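PDB 2QNG: TerD domain-containing protein, which binds two calcium ions through a TerD-type beta-sandwich domain and is otherwise of unknown function. Local coordinates for residues K38-P43 with G131-G136; P47-D52 with A125-V130; V119-D124 with S184-F189. One frame throughout, in Å; residues are numbered along the deposited sequence. Where two conformers were deposited one is given.

Contact 1 (K38-P43 with G131-G136). With CA (calcium ion), chain B.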
loop_
_atom_site.group_PDB
_atom_site.type_symbol
_atom_site.label_atom_id
_atom_site.label_comp_id
_atom_site.label_asym_id
_atom_site.label_seq_id
_atom_site.Cartn_x
_atom_site.Cartn_y
_atom_site.Cartn_z
ATOM N N LYS A 38 2.428 -10.425 1.905
ATOM C CA LYS A 38 3.096 -11.700 1.654
ATOM C C LYS A 38 2.531 -12.348 0.403
ATOM O O LYS A 38 1.383 -12.085 0.014
ATOM C CB LYS A 38 2.934 -12.662 2.843
ATOM C CG LYS A 38 1.563 -13.352 2.903
ATOM C CD LYS A 38 1.208 -13.842 4.305
ATOM C CE LYS A 38 1.890 -15.135 4.668
ATOM N NZ LYS A 38 2.068 -15.259 6.157
ATOM N N TRP A 39 3.344 -13.188 -0.223
ATOM C CA TRP A 39 2.913 -14.025 -1.329
ATOM C C TRP A 39 3.925 -15.142 -1.497
ATOM O O TRP A 39 5.007 -15.131 -0.886
ATOM C CB TRP A 39 2.722 -13.227 -2.635
ATOM C CG TRP A 39 3.959 -12.638 -3.211
ATOM C CD1 TRP A 39 4.677 -13.132 -4.270
ATOM C CD2 TRP A 39 4.655 -11.447 -2.778
ATOM N NE1 TRP A 39 5.755 -12.309 -4.547
ATOM C CE2 TRP A 39 5.752 -11.261 -3.652
ATOM C CE3 TRP A 39 4.419 -10.485 -1.794
ATOM C CZ2 TRP A 39 6.636 -10.189 -3.529
ATOM C CZ3 TRP A 39 5.301 -9.411 -1.670
ATOM C CH2 TRP A 39 6.404 -9.274 -2.528
ATOM N N ASP A 40 3.562 -16.121 -2.316
ATOM C CA ASP A 40 4.444 -17.233 -2.645
ATOM C C ASP A 40 4.997 -17.027 -4.055
ATOM O O ASP A 40 4.355 -16.394 -4.898
ATOM C CB ASP A 40 3.671 -18.547 -2.570
ATOM C CG ASP A 40 3.269 -18.929 -1.145
ATOM O OD1 ASP A 40 3.863 -18.395 -0.168
ATOM O OD2 ASP A 40 2.355 -19.777 -0.992
ATOM N N PRO A 41 6.212 -17.525 -4.319
ATOM C CA PRO A 41 6.823 -17.274 -5.627
ATOM C C PRO A 41 6.121 -17.965 -6.791
ATOM O O PRO A 41 5.419 -18.964 -6.595
ATOM C CB PRO A 41 8.249 -17.837 -5.486
ATOM C CG PRO A 41 8.312 -18.523 -4.223
ATOM C CD PRO A 41 7.102 -18.248 -3.401
ATOM N N SER A 42 6.359 -17.424 -7.983
ATOM C CA SER A 42 5.986 -18.106 -9.212
ATOM C C SER A 42 6.716 -19.431 -9.302
ATOM O O SER A 42 7.812 -19.561 -8.773
ATOM C CB SER A 42 6.477 -17.316 -10.422
ATOM O OG SER A 42 5.849 -16.065 -10.500
ATOM N N PRO A 43 6.167 -20.377 -10.068
ATOM C CA PRO A 43 6.896 -21.627 -10.345
ATOM C C PRO A 43 8.265 -21.347 -10.974
ATOM O O PRO A 43 8.416 -20.363 -11.713
ATOM C CB PRO A 43 6.000 -22.330 -11.367
ATOM C CG PRO A 43 4.630 -21.799 -11.153
ATOM C CD PRO A 43 4.817 -20.353 -10.667
ATOM N N GLY A 131 -3.538 -14.489 -10.206
ATOM C CA GLY A 131 -2.271 -15.056 -10.703
ATOM C C GLY A 131 -1.113 -14.944 -9.706
ATOM O O GLY A 131 0.009 -15.311 -10.029
ATOM N N VAL A 132 -1.380 -14.414 -8.517
ATOM C CA VAL A 132 -0.412 -14.384 -7.438
ATOM C C VAL A 132 -0.761 -15.542 -6.494
ATOM O O VAL A 132 -1.924 -15.717 -6.114
ATOM C CB VAL A 132 -0.499 -13.057 -6.676
ATOM C CG1 VAL A 132 0.473 -13.039 -5.471
ATOM C CG2 VAL A 132 -0.228 -11.894 -7.621
ATOM N N LEU A 133 0.246 -16.338 -6.116
ATOM C CA LEU A 133 -0.011 -17.466 -5.222
ATOM C C LEU A 133 -0.059 -17.016 -3.769
ATOM O O LEU A 133 0.916 -16.472 -3.241
ATOM C CB LEU A 133 1.023 -18.576 -5.394
ATOM C CG LEU A 133 0.731 -19.850 -4.593
ATOM C CD1 LEU A 133 -0.648 -20.434 -4.935
ATOM C CD2 LEU A 133 1.819 -20.870 -4.860
ATOM N N ASN A 134 -1.215 -17.251 -3.153
ATOM C CA ASN A 134 -1.458 -16.983 -1.748
ATOM C C ASN A 134 -1.058 -15.601 -1.262
ATOM O O ASN A 134 -0.310 -15.484 -0.281
ATOM C CB ASN A 134 -0.788 -18.058 -0.895
ATOM C CG ASN A 134 -1.287 -19.419 -1.238
ATOM O OD1 ASN A 134 -2.495 -19.611 -1.368
ATOM N ND2 ASN A 134 -0.372 -20.363 -1.451
ATOM N N PRO A 135 -1.576 -14.543 -1.913
ATOM C CA PRO A 135 -1.274 -13.184 -1.448
ATOM C C PRO A 135 -2.017 -12.875 -0.160
ATOM O O PRO A 135 -3.123 -13.386 0.086
ATOM C CB PRO A 135 -1.836 -12.298 -2.570
ATOM C CG PRO A 135 -3.010 -13.100 -3.120
ATOM C CD PRO A 135 -2.481 -14.528 -3.083
ATOM N N GLY A 136 -1.421 -12.031 0.656
ATOM C CA GLY A 136 -2.066 -11.644 1.911
ATOM C C GLY A 136 -1.543 -10.314 2.356
ATOM O O GLY A 136 -0.399 -9.942 2.031
HETATM CA CA CA B . 6.775 -15.218 0.675
HETATM O O HOH W 1 2.967 -16.091 -7.313
HETATM O O HOH W 2 2.179 -16.222 1.028
HETATM O O HOH W 3 6.379 -17.556 0.403
HETATM O O HOH W 4 5.282 -15.467 2.474
#
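Lys-38 and Gly-136 form an antiparallel hydrogen-bonded pair, with Lys-38 N reaching Gly-136 O at 2.9 Å and Gly-136 N returning to Lys-38 O. Beyond this pair the register slips by one residue where segment 131-136 turns a corner at Asn-134; Asp-40 N nevertheless bonds Leu-133 O at 2.8 Å. Followed outward, the side chain of Asp-40 runs from Leu-133 at CB to Asn-134 and water at its oxygens. Its CB rests 3.8 Å from Leu-133 CD2. With CG beside the backbone N (chi1 -69°), the carboxylate is carried over the corner. There OD2 takes a nearly straight bond (176°) from Asn-134 ND2, 2.8 Å away, on its anti side; the donor keeps OD2 in its amide plane, although amide and carboxylate stand 82° apart. OD1 accepts from two waters, one of which also donates to Asn-134 O, while the other is a calcium ligand. On the buried side, Trp-39 CB packs 3.6 Å from Val-132 CG1, and the indole NE1 is satisfied by Thr-49 O. Trp-39 O binds the same calcium ion at 2.4 Å, alongside Gly-91, Gly-93 and Asp-97. Asp-40 is thus a second-shell residue: its OD1 orients a metal-bound water while the Asn-134 bond restrains the carboxylate's rotation, and its negative charge probably adds to the attraction for the ion.

Contact 2 (P47-D52 with A125-V130). With CA (calcium ion), chain C.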
loop_
_atom_site.group_PDB
_atom_site.type_symbol
_atom_site.label_atom_id
_atom_site.label_comp_id
_atom_site.label_asym_id
_atom_site.label_seq_id
_atom_site.Cartn_x
_atom_site.Cartn_y
_atom_site.Cartn_z
ATOM N N PRO A 47 8.004 -16.113 -15.050
ATOM C CA PRO A 47 8.382 -14.772 -14.620
ATOM C C PRO A 47 8.089 -14.593 -13.133
ATOM O O PRO A 47 7.076 -15.082 -12.633
ATOM C CB PRO A 47 7.473 -13.868 -15.465
ATOM C CG PRO A 47 7.114 -14.683 -16.639
ATOM C CD PRO A 47 7.040 -16.085 -16.169
ATOM N N ALA A 48 8.979 -13.904 -12.441
ATOM C CA ALA A 48 8.840 -13.719 -10.994
ATOM C C ALA A 48 7.594 -12.923 -10.653
ATOM O O ALA A 48 7.225 -11.991 -11.383
ATOM C CB ALA A 48 10.034 -12.998 -10.457
ATOM N N THR A 49 6.980 -13.247 -9.516
ATOM C CA THR A 49 5.862 -12.476 -8.999
ATOM C C THR A 49 6.441 -11.430 -8.037
ATOM O O THR A 49 7.106 -11.803 -7.043
ATOM C CB THR A 49 4.892 -13.360 -8.216
ATOM O OG1 THR A 49 4.343 -14.354 -9.080
ATOM C CG2 THR A 49 3.772 -12.544 -7.638
ATOM N N ASP A 50 6.181 -10.141 -8.298
ATOM C CA ASP A 50 6.757 -9.062 -7.496
ATOM C C ASP A 50 5.630 -8.102 -7.158
ATOM O O ASP A 50 5.088 -7.452 -8.044
ATOM C CB ASP A 50 7.841 -8.360 -8.337
ATOM C CG ASP A 50 8.543 -7.232 -7.586
ATOM O OD1 ASP A 50 8.270 -7.036 -6.360
ATOM O OD2 ASP A 50 9.362 -6.533 -8.234
ATOM N N LEU A 51 5.255 -8.065 -5.886
ATOM C CA LEU A 51 4.310 -7.094 -5.367
ATOM C C LEU A 51 5.096 -5.988 -4.691
ATOM O O LEU A 51 6.127 -6.273 -4.058
ATOM C CB LEU A 51 3.331 -7.733 -4.352
ATOM C CG LEU A 51 2.146 -8.542 -4.937
ATOM C CD1 LEU A 51 2.551 -9.656 -5.928
ATOM C CD2 LEU A 51 1.293 -9.109 -3.809
ATOM N N ASP A 52 4.614 -4.751 -4.819
ATOM C CA ASP A 52 5.238 -3.630 -4.128
ATOM C C ASP A 52 4.196 -2.874 -3.330
ATOM O O ASP A 52 3.111 -2.584 -3.835
ATOM C CB ASP A 52 5.849 -2.643 -5.123
ATOM C CG ASP A 52 7.102 -3.180 -5.806
ATOM O OD1 ASP A 52 7.776 -4.071 -5.290
ATOM O OD2 ASP A 52 7.455 -2.660 -6.878
ATOM N N ALA A 125 5.159 -9.958 -17.332
ATOM C CA ALA A 125 3.962 -10.751 -17.635
ATOM C C ALA A 125 2.774 -10.015 -17.068
ATOM O O ALA A 125 2.850 -9.464 -15.983
ATOM C CB ALA A 125 4.040 -12.128 -16.978
ATOM N N HIS A 126 1.667 -10.017 -17.793
ATOM C CA HIS A 126 0.408 -9.559 -17.266
ATOM C C HIS A 126 0.025 -10.504 -16.121
ATOM O O HIS A 126 -0.039 -11.726 -16.304
ATOM C CB HIS A 126 -0.612 -9.594 -18.398
ATOM C CG HIS A 126 -2.027 -9.355 -17.962
ATOM N ND1 HIS A 126 -2.491 -8.136 -17.501
ATOM C CD2 HIS A 126 -3.096 -10.188 -17.958
ATOM C CE1 HIS A 126 -3.782 -8.240 -17.213
ATOM N NE2 HIS A 126 -4.173 -9.470 -17.503
ATOM N N ARG A 127 -0.229 -9.936 -14.945
ATOM C CA ARG A 127 -0.521 -10.747 -13.765
ATOM C C ARG A 127 -1.482 -9.994 -12.903
ATOM O O ARG A 127 -1.235 -8.833 -12.559
ATOM C CB ARG A 127 0.765 -11.060 -12.985
ATOM C CG ARG A 127 0.568 -12.084 -11.874
ATOM C CD ARG A 127 1.837 -12.339 -11.064
ATOM N NE ARG A 127 2.929 -12.836 -11.889
ATOM C CZ ARG A 127 3.103 -14.112 -12.214
ATOM N NH1 ARG A 127 2.255 -15.044 -11.785
ATOM N NH2 ARG A 127 4.125 -14.456 -12.993
ATOM N N THR A 128 -2.594 -10.641 -12.569
ATOM C CA THR A 128 -3.567 -10.057 -11.650
ATOM C C THR A 128 -3.529 -10.792 -10.315
ATOM O O THR A 128 -2.789 -11.776 -10.164
ATOM C CB THR A 128 -4.988 -10.124 -12.227
ATOM O OG1 THR A 128 -5.426 -11.491 -12.257
ATOM C CG2 THR A 128 -5.031 -9.535 -13.650
ATOM N N PHE A 129 -4.309 -10.338 -9.321
ATOM C CA PHE A 129 -4.209 -11.008 -8.015
ATOM C C PHE A 129 -4.516 -12.502 -8.034
ATOM O O PHE A 129 -3.934 -13.245 -7.235
ATOM C CB PHE A 129 -4.972 -10.252 -6.919
ATOM C CG PHE A 129 -4.282 -8.986 -6.492
ATOM C CD1 PHE A 129 -3.166 -9.014 -5.661
ATOM C CD2 PHE A 129 -4.728 -7.761 -6.959
ATOM C CE1 PHE A 129 -2.508 -7.831 -5.305
ATOM C CE2 PHE A 129 -4.074 -6.568 -6.599
ATOM C CZ PHE A 129 -2.969 -6.620 -5.778
ATOM N N VAL A 130 -5.386 -12.965 -8.946
ATOM C CA VAL A 130 -5.665 -14.405 -9.000
ATOM C C VAL A 130 -4.419 -15.180 -9.474
ATOM O O VAL A 130 -4.263 -16.387 -9.178
ATOM C CB VAL A 130 -6.907 -14.732 -9.889
ATOM C CG1 VAL A 130 -6.575 -14.615 -11.368
ATOM C CG2 VAL A 130 -7.474 -16.109 -9.541
HETATM CA CA CA C . 8.410 -5.978 -4.311
HETATM O O HOH W 5 5.338 -11.809 -13.303
HETATM O O HOH W 6 10.439 -4.822 -4.393
#
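Polar contacts centre on the guanidinium of Arg-127, whose side chain crosses that of Thr-49 at about a right angle. Thr-49 OG1 sits over the centre of one guanidinium face, 3.4 Å from Arg-127 CZ; the hydroxyl has its hydrogen-bonding partner in Ser-42, and its approach to the guanidinium is a contact over the face, not a hydrogen bond. Arg-127 NH2 lies 3.0 Å from Pro-47 O, but the angle is too poor for a hydrogen bond. A water in the guanidinium plane bridges to the next carbonyl, accepting from Arg-127 NH2 at 2.9 Å and donating to Ala-48 O. Arg-127 NH1 is held by Gly-131 O. A bend at chi3 (-60°) turns the head out of line with its otherwise extended chain.

Apolar contacts flank this group. Pro-47 CG touches Ala-125 CB at 4.0 Å, and Leu-51 CD2 meets the edge of the Phe-129 ring, 4.3 Å from CE1.

Metal bonds occupy the end of 47-52: calcium takes Asp-50 OD1 and Leu-51 O, each at 2.3 Å, together with Asp-52 OD1. Ser-88 and Glu-98 complete the protein ligands of this second calcium site of the TerD domain, built where a loop enters strand 51-59.

Contact 3 (V119-D124 with S184-F189)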
loop_
_atom_site.group_PDB
_atom_site.type_symbol
_atom_site.label_atom_id
_atom_site.label_comp_id
_atom_site.label_asym_id
_atom_site.label_seq_id
_atom_site.Cartn_x
_atom_site.Cartn_y
_atom_site.Cartn_z
ATOM N N VAL A 119 0.842 -2.878 -5.634
ATOM C CA VAL A 119 0.881 -3.101 -7.074
ATOM C C VAL A 119 1.546 -4.423 -7.392
ATOM O O VAL A 119 2.478 -4.827 -6.688
ATOM C CB VAL A 119 1.635 -1.961 -7.804
ATOM C CG1 VAL A 119 0.972 -0.640 -7.538
ATOM C CG2 VAL A 119 3.125 -1.890 -7.400
ATOM N N ILE A 120 1.101 -5.061 -8.472
ATOM C CA ILE A 120 1.785 -6.213 -8.999
ATOM C C ILE A 120 2.590 -5.724 -10.186
ATOM O O ILE A 120 2.045 -5.093 -11.100
ATOM C CB ILE A 120 0.805 -7.273 -9.485
ATOM C CG1 ILE A 120 -0.142 -7.706 -8.361
ATOM C CG2 ILE A 120 1.581 -8.472 -10.083
ATOM C CD1 ILE A 120 -1.346 -8.458 -8.855
ATOM N N GLN A 121 3.898 -5.967 -10.169
ATOM C CA GLN A 121 4.720 -5.572 -11.321
ATOM C C GLN A 121 4.265 -6.330 -12.567
ATOM O O GLN A 121 3.968 -7.525 -12.501
ATOM C CB GLN A 121 6.198 -5.858 -11.063
ATOM C CG GLN A 121 6.803 -4.898 -10.023
ATOM C CD GLN A 121 6.962 -3.465 -10.545
ATOM O OE1 GLN A 121 7.049 -3.238 -11.757
ATOM N NE2 GLN A 121 6.963 -2.504 -9.639
ATOM N N GLN A 122 4.231 -5.618 -13.704
ATOM C CA GLN A 122 3.646 -6.134 -14.954
ATOM C C GLN A 122 4.654 -6.293 -16.079
ATOM O O GLN A 122 4.331 -6.882 -17.103
ATOM C CB GLN A 122 2.532 -5.187 -15.453
ATOM C CG GLN A 122 1.356 -5.021 -14.497
ATOM C CD GLN A 122 0.658 -6.328 -14.240
ATOM O OE1 GLN A 122 0.241 -7.015 -15.177
ATOM N NE2 GLN A 122 0.498 -6.672 -12.963
ATOM N N ARG A 123 5.854 -5.752 -15.914
ATOM C CA ARG A 123 6.815 -5.699 -17.021
ATOM C C ARG A 123 7.088 -7.078 -17.636
ATOM O O ARG A 123 7.172 -7.202 -18.866
ATOM C CB ARG A 123 8.116 -5.039 -16.547
ATOM C CG ARG A 123 9.180 -4.782 -17.606
ATOM C CD ARG A 123 10.575 -4.694 -16.956
ATOM N NE ARG A 123 10.878 -5.915 -16.206
ATOM C CZ ARG A 123 11.691 -6.001 -15.153
ATOM N NH1 ARG A 123 12.331 -4.926 -14.688
ATOM N NH2 ARG A 123 11.868 -7.177 -14.562
ATOM N N ASP A 124 7.227 -8.103 -16.797
ATOM C CA ASP A 124 7.562 -9.461 -17.268
ATOM C C ASP A 124 6.371 -10.317 -17.748
ATOM O O ASP A 124 6.550 -11.286 -18.495
ATOM C CB ASP A 124 8.293 -10.240 -16.170
ATOM C CG ASP A 124 9.649 -9.645 -15.792
ATOM O OD1 ASP A 124 10.274 -8.906 -16.589
ATOM O OD2 ASP A 124 10.103 -9.962 -14.670
ATOM N N SER A 184 -4.373 -0.817 -13.650
ATOM C CA SER A 184 -3.209 -0.053 -14.109
ATOM C C SER A 184 -1.867 -0.644 -13.713
ATOM O O SER A 184 -1.784 -1.509 -12.825
ATOM C CB SER A 184 -3.326 1.428 -13.701
ATOM O OG SER A 184 -3.921 1.561 -12.414
ATOM N N ASP A 185 -0.823 -0.183 -14.403
ATOM C CA ASP A 185 0.543 -0.582 -14.090
ATOM C C ASP A 185 1.063 0.249 -12.910
ATOM O O ASP A 185 0.396 1.194 -12.461
ATOM C CB ASP A 185 1.448 -0.522 -15.339
ATOM C CG ASP A 185 1.610 0.864 -15.891
ATOM O OD1 ASP A 185 1.318 1.861 -15.188
ATOM O OD2 ASP A 185 2.073 0.955 -17.053
ATOM N N PRO A 186 2.225 -0.102 -12.366
ATOM C CA PRO A 186 2.687 0.607 -11.153
ATOM C C PRO A 186 2.832 2.116 -11.275
ATOM O O PRO A 186 2.408 2.846 -10.372
ATOM C CB PRO A 186 4.039 -0.057 -10.868
ATOM C CG PRO A 186 3.818 -1.471 -11.350
ATOM C CD PRO A 186 3.081 -1.267 -12.664
ATOM N N ALA A 187 3.410 2.581 -12.380
ATOM C CA ALA A 187 3.629 4.021 -12.534
ATOM C C ALA A 187 2.326 4.815 -12.618
ATOM O O ALA A 187 2.198 5.902 -12.021
ATOM C CB ALA A 187 4.499 4.299 -13.718
ATOM N N THR A 188 1.360 4.266 -13.339
ATOM C CA THR A 188 0.076 4.920 -13.460
ATOM C C THR A 188 -0.676 4.890 -12.127
ATOM O O THR A 188 -1.219 5.911 -11.697
ATOM C CB THR A 188 -0.765 4.292 -14.585
ATOM O OG1 THR A 188 -0.033 4.369 -15.811
ATOM C CG2 THR A 188 -2.102 4.985 -14.737
ATOM N N PHE A 189 -0.681 3.725 -11.481
ATOM C CA PHE A 189 -1.347 3.573 -10.199
ATOM C C PHE A 189 -0.870 4.625 -9.204
ATOM O O PHE A 189 -1.688 5.232 -8.499
ATOM C CB PHE A 189 -1.084 2.178 -9.645
ATOM C CG PHE A 189 -1.705 1.934 -8.305
ATOM C CD1 PHE A 189 -3.064 1.695 -8.185
ATOM C CD2 PHE A 189 -0.923 1.929 -7.162
ATOM C CE1 PHE A 189 -3.630 1.461 -6.936
ATOM C CE2 PHE A 189 -1.488 1.659 -5.920
ATOM C CZ PHE A 189 -2.824 1.406 -5.816
HETATM O O HOH W 7 0.377 -2.485 -11.242
#
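Val-119, near the end of strand 111-120, meets both Pro-186 and Phe-189 of the short helix, one with each methyl. CG2 lies 4.0 Å from Pro-186 CB. CG1, placed beside the backbone N (chi1 -59°), approaches the Phe-189 ring obliquely and comes within 3.2 Å of CD2, a very close, probably strained approach. Trimming this valine to an alanine would probably open a gap under the helix and leave the Phe-189 ring without its neighbour on strand 111-120. Ile-120 contributes mainly its carbonyl: Ile-120 O lies 4.0 Å from Pro-186 CG, and a water lies within bonding distance of both Ile-120 O and Ser-184 O. Gln-121 starts away from the helix, but the bend at chi2 (-71°) folds its amide back over the proline, where Gln-121 OE1 and NE2 are both 3.7 Å from Pro-186 CG. Gln-121 NE2 donates to Asp-52 OD2. Gln-122 turns inward on its own segment: its NE2 donates to Ile-120 O at 2.9 Å from above the carbonyl plane, and also bonds Arg-127 O.

On the helix side, Asp-185 is the N-cap. Its OD1 accepts from Thr-188 N at 3.0 Å and from Thr-188 OG1 as well, so two bonds grip one carboxylate oxygen and cap the turn that carries Pro-186. Across the contact the attraction is therefore mainly apolar. No direct polar bond joins the two segments; their polar groups bond within themselves or to other parts of the fold, and the valine, proline and phenylalanine surfaces dock strand against helix end.

Contacts 1 and 2 have centres about 8 Å apart and meet at Ser-42, whose OG lies 2.6 Å from Pro-47 O and 2.7 Å from Thr-49 OG1, both probable hydrogen bonds. Each supplies ligands to a different calcium ion, so the loop between strands 33-40 and 51-59 links the two sites. Contact 3, with its centre about 9 Å from that of contact 2, holds no ligand but supplies a second shell: Gln-121 NE2 is 2.8 Å from Asp-52 OD2, whose other oxygen binds calcium. Contact 3 is farther from contact 1, about 16 Å between centres, yet Val-132 CG2 packs 3.8 Å from Ile-120 CD1, joining the loop before strand 135-141 to strand 111-120.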